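Long-range contact in outer membrane protein Omp121 (PDB 5FQ8), which probably imports nutrients across the outer membrane as a TonB-dependent receptor, a beta-barrel closed by an internal plug domain: residues B[43-48]-B[143-148]. Sequence-based numbering, arbitrary orientation.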
loop_
_atom_site.group_PDB
_atom_site.type_symbol
_atom_site.label_atom_id
_atom_site.label_comp_id
_atom_site.label_asym_id
_atom_site.label_seq_id
_atom_site.Cartn_x
_atom_site.Cartn_y
_atom_site.Cartn_z
ATOM N N ALA B 43 33.312 1.071 -37.963
ATOM C CA ALA B 43 34.124 1.167 -36.759
ATOM C C ALA B 43 33.745 0.099 -35.756
ATOM O O ALA B 43 32.564 -0.126 -35.487
ATOM C CB ALA B 43 33.973 2.540 -36.120
ATOM N N ALA B 44 34.760 -0.554 -35.198
ATOM C CA ALA B 44 34.587 -1.507 -34.113
ATOM C C ALA B 44 35.881 -1.587 -33.328
ATOM O O ALA B 44 36.957 -1.285 -33.846
ATOM C CB ALA B 44 34.183 -2.887 -34.632
ATOM N N THR B 45 35.769 -1.979 -32.071
ATOM C CA THR B 45 36.920 -2.100 -31.190
ATOM C C THR B 45 36.838 -3.413 -30.427
ATOM O O THR B 45 35.770 -3.772 -29.927
ATOM C CB THR B 45 36.986 -0.936 -30.224
ATOM O OG1 THR B 45 37.242 0.265 -30.945
ATOM C CG2 THR B 45 38.093 -1.146 -29.234
ATOM N N SER B 46 37.956 -4.135 -30.359
ATOM C CA SER B 46 38.033 -5.384 -29.621
ATOM C C SER B 46 38.846 -5.168 -28.362
ATOM O O SER B 46 39.882 -4.507 -28.401
ATOM C CB SER B 46 38.662 -6.497 -30.458
ATOM O OG SER B 46 37.979 -6.670 -31.680
ATOM N N VAL B 47 38.357 -5.693 -27.247
ATOM C CA VAL B 47 39.104 -5.743 -26.000
ATOM C C VAL B 47 38.954 -7.135 -25.421
ATOM O O VAL B 47 37.855 -7.694 -25.414
ATOM C CB VAL B 47 38.621 -4.701 -24.978
ATOM C CG1 VAL B 47 39.468 -4.776 -23.734
ATOM C CG2 VAL B 47 38.688 -3.337 -25.565
ATOM N N GLY B 48 40.039 -7.685 -24.947
ATOM C CA GLY B 48 39.982 -8.972 -24.310
ATOM C C GLY B 48 39.768 -8.851 -22.825
ATOM O O GLY B 48 40.000 -7.801 -22.219
ATOM N N ILE B 143 32.742 -3.998 -29.674
ATOM C CA ILE B 143 31.752 -2.928 -29.703
ATOM C C ILE B 143 31.542 -2.527 -31.149
ATOM O O ILE B 143 32.457 -2.007 -31.788
ATOM C CB ILE B 143 32.209 -1.737 -28.859
ATOM C CG1 ILE B 143 32.199 -2.121 -27.395
ATOM C CG2 ILE B 143 31.335 -0.564 -29.097
ATOM C CD1 ILE B 143 32.532 -1.018 -26.501
ATOM N N LEU B 144 30.356 -2.770 -31.680
ATOM C CA LEU B 144 30.018 -2.320 -33.023
ATOM C C LEU B 144 29.434 -0.919 -32.914
ATOM O O LEU B 144 28.368 -0.728 -32.323
ATOM C CB LEU B 144 29.029 -3.278 -33.680
ATOM C CG LEU B 144 29.469 -4.731 -33.652
ATOM C CD1 LEU B 144 28.422 -5.599 -34.273
ATOM C CD2 LEU B 144 30.748 -4.849 -34.410
ATOM N N LYS B 145 30.128 0.064 -33.469
ATOM C CA LYS B 145 29.703 1.437 -33.246
ATOM C C LYS B 145 28.707 1.919 -34.290
ATOM O O LYS B 145 27.869 2.777 -33.995
ATOM C CB LYS B 145 30.915 2.352 -33.229
ATOM C CG LYS B 145 32.010 1.902 -32.298
ATOM C CD LYS B 145 33.181 2.868 -32.362
ATOM C CE LYS B 145 34.384 2.401 -31.564
ATOM N NZ LYS B 145 34.925 1.158 -32.130
ATOM N N GLY B 146 28.780 1.385 -35.499
ATOM C CA GLY B 146 27.990 1.909 -36.579
ATOM C C GLY B 146 26.656 1.229 -36.688
ATOM O O GLY B 146 26.464 0.115 -36.221
ATOM N N ALA B 147 25.720 1.922 -37.314
ATOM C CA ALA B 147 24.338 1.480 -37.351
ATOM C C ALA B 147 23.850 1.305 -38.778
ATOM O O ALA B 147 22.691 1.576 -39.072
ATOM C CB ALA B 147 23.450 2.464 -36.598
ATOM N N ALA B 148 24.724 0.848 -39.675
ATOM C CA ALA B 148 24.365 0.664 -41.069
ATOM C C ALA B 148 24.228 -0.789 -41.486
ATOM O O ALA B 148 23.706 -1.055 -42.569
ATOM C CB ALA B 148 25.401 1.322 -41.980
#
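T45 and I143 form a hydrogen-bonded pair where strands 44-48 and 138-144 run antiparallel, and V47 with M141 carries the pairing on. I143 N donates to T45 O at 3.0 Å, while the return bond from T45 N to I143 O is weak. One residue along, A44 and L144 are a non-hydrogen-bonded pair, and A44 CA brings its hydrogen to I143 O in a CA-H...O contact. Where the second strand gives way to loop, K145 N continues the pairing to A43 O at 3.2 Å.

The polar side-chain link belongs to K145. Its chain runs extended through chi3, passing A43 CB with CD at 3.9 Å, then bends at chi4 (64°) and delivers NZ to T45 OG1 at 2.8 Å. With chi1 at -66°, that hydroxyl sits beside the backbone N of T45, where NZ reaches it. Apolar contact is slight: A44 CB meets L144 CD2 at 4.0 Å on the face opposite T45 and I143.

Around the loop end, E649 accepts from A43 N and R670 donates to K145 O, both from barrel strands. This is the edge of the plug's small mixed sheet, held inside the barrel of a TonB-dependent receptor.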